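Local coordinates for uncharacterized protein (Vibrio parahaemolyticus M0605, PDB 3X0T), which is probably one component of a plasmid-encoded, PirA-like pore-forming toxin that makes this opportunistic marine pathogen virulent, at residues A[29-33]-A[34-38]. Sequence-based numbering, arbitrary orientation. Where two conformers were deposited one is given.
With NO3 (nitrate ion), chain C.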
loop_
_atom_site.group_PDB
_atom_site.type_symbol
_atom_site.label_atom_id
_atom_site.label_comp_id
_atom_site.label_asym_id
_atom_site.label_seq_id
_atom_site.Cartn_x
_atom_site.Cartn_y
_atom_site.Cartn_z
ATOM N N LYS A 29 -3.332 -5.931 7.282
ATOM C CA LYS A 29 -3.273 -6.140 8.698
ATOM C C LYS A 29 -4.646 -6.289 9.270
ATOM O O LYS A 29 -5.520 -5.373 9.058
ATOM C CB LYS A 29 -2.514 -5.043 9.448
ATOM C CG LYS A 29 -2.489 -5.279 10.963
ATOM C CD LYS A 29 -1.414 -4.783 11.807
ATOM C CE LYS A 29 -1.565 -3.302 11.998
ATOM N NZ LYS A 29 -0.440 -2.681 12.801
ATOM N N HIS A 30 -4.873 -7.345 10.048
ATOM C CA HIS A 30 -6.152 -7.586 10.683
ATOM C C HIS A 30 -5.918 -7.694 12.155
ATOM O O HIS A 30 -5.138 -8.553 12.606
ATOM C CB HIS A 30 -6.743 -8.905 10.141
ATOM C CG HIS A 30 -6.865 -8.900 8.671
ATOM N ND1 HIS A 30 -7.843 -8.218 8.008
ATOM C CD2 HIS A 30 -6.046 -9.438 7.724
ATOM C CE1 HIS A 30 -7.604 -8.368 6.707
ATOM N NE2 HIS A 30 -6.524 -9.088 6.497
ATOM N N THR A 31 -6.547 -6.808 12.901
ATOM C CA THR A 31 -6.400 -6.703 14.370
ATOM C C THR A 31 -7.825 -6.558 14.914
ATOM O O THR A 31 -8.269 -5.450 15.250
ATOM C CB THR A 31 -5.504 -5.501 14.730
ATOM O OG1 THR A 31 -5.883 -4.316 14.024
ATOM C CG2 THR A 31 -4.058 -5.731 14.434
ATOM N N PRO A 32 -8.581 -7.668 14.962
ATOM C CA PRO A 32 -10.020 -7.567 15.160
ATOM C C PRO A 32 -10.416 -7.357 16.624
ATOM O O PRO A 32 -11.570 -7.019 16.889
ATOM C CB PRO A 32 -10.541 -8.950 14.672
ATOM C CG PRO A 32 -9.356 -9.855 14.942
ATOM C CD PRO A 32 -8.137 -9.042 14.554
ATOM N N ILE A 33 -9.471 -7.517 17.562
ATOM C CA ILE A 33 -9.808 -7.353 18.993
ATOM C C ILE A 33 -9.502 -5.960 19.401
ATOM O O ILE A 33 -10.408 -5.234 19.841
ATOM C CB ILE A 33 -9.065 -8.397 19.845
ATOM C CG1 ILE A 33 -9.384 -9.795 19.393
ATOM C CG2 ILE A 33 -9.459 -8.098 21.323
ATOM C CD1 ILE A 33 -8.544 -10.889 20.113
ATOM N N ILE A 34 -8.270 -5.525 19.253
ATOM C CA ILE A 34 -7.813 -4.207 19.595
ATOM C C ILE A 34 -7.236 -3.589 18.345
ATOM O O ILE A 34 -6.283 -4.100 17.753
ATOM C CB ILE A 34 -6.754 -4.229 20.727
ATOM C CG1 ILE A 34 -7.215 -5.037 21.937
ATOM C CG2 ILE A 34 -6.286 -2.816 21.064
ATOM C CD1 ILE A 34 -8.420 -4.452 22.643
ATOM N N PRO A 35 -7.788 -2.457 17.867
ATOM C CA PRO A 35 -7.300 -1.856 16.623
ATOM C C PRO A 35 -5.920 -1.328 16.732
ATOM O O PRO A 35 -5.461 -0.947 17.832
ATOM C CB PRO A 35 -8.339 -0.783 16.337
ATOM C CG PRO A 35 -8.805 -0.397 17.670
ATOM C CD PRO A 35 -8.884 -1.670 18.491
ATOM N N GLU A 36 -5.226 -1.165 15.613
ATOM C CA GLU A 36 -3.838 -0.693 15.593
ATOM C C GLU A 36 -3.626 0.264 14.441
ATOM O O GLU A 36 -4.260 0.145 13.373
ATOM C CB GLU A 36 -2.863 -1.851 15.402
ATOM C CG GLU A 36 -2.832 -2.841 16.485
ATOM C CD GLU A 36 -1.706 -3.911 16.371
ATOM O OE1 GLU A 36 -0.786 -3.754 15.446
ATOM O OE2 GLU A 36 -1.786 -4.952 17.085
ATOM N N VAL A 37 -2.723 1.205 14.617
ATOM C CA VAL A 37 -2.165 2.009 13.523
ATOM C C VAL A 37 -1.422 1.076 12.559
ATOM O O VAL A 37 -0.888 0.075 13.006
ATOM C CB VAL A 37 -1.298 3.103 14.202
ATOM C CG1 VAL A 37 -0.612 3.953 13.163
ATOM C CG2 VAL A 37 -2.165 3.948 15.121
ATOM N N GLY A 38 -1.373 1.414 11.296
ATOM C CA GLY A 38 -0.765 0.611 10.270
ATOM C C GLY A 38 0.690 0.861 9.980
ATOM O O GLY A 38 1.472 1.130 10.890
HETATM N N NO3 C . -0.993 0.680 17.331
HETATM O O1 NO3 C . -0.170 0.868 18.477
HETATM O O2 NO3 C . -1.792 1.749 17.484
HETATM O O3 NO3 C . -0.846 -0.428 16.504
#
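T31 lays its methyl CG2 against the carboxylate end of E36, 3.5 Å from CD, the two side chains crossing at about a right angle. Its chi1 of 48° turns OG1 into the crowded position between backbone N and carbonyl carbon and leaves CG2 to meet the glutamate, while CB rests 3.4 Å from the carbonyl O of I34. The same carboxylate is held from another quarter by K29, whose chain leaves with CG anti to the backbone N (chi1 179°) and bends at chi3. That bend delivers the ammonium to two acceptors at once. NZ of K29 forms a salt bridge with OE1 of E36 at 2.9 Å, approaching on the anti side and somewhat out of the carboxylate plane. It also donates to the backbone O of V37 at 2.8 Å, tilted somewhat from the carbonyl plane. At the tip of the turn the neighbouring side chains of I33 and I34 meet, CG2 to CG1 at 3.8 Å.

The end of strand 22-30 and the loop leading toward strand 41-45 run in nearly opposite directions, a surface connection between the two antiparallel sheets of a jelly roll. T31 and E36 also make backbone hydrogen bonds with Y90 and F89, respectively, and P35 packs on A88 and Y90. A nitrate, probably from the crystallisation liquor, accepts a nearly linear hydrogen bond from V37 N to its O2 at 3.1 Å. One lysine therefore ties a side-chain charge and a main-chain carbonyl together, and its positive charge should partly offset the negative charge of E36.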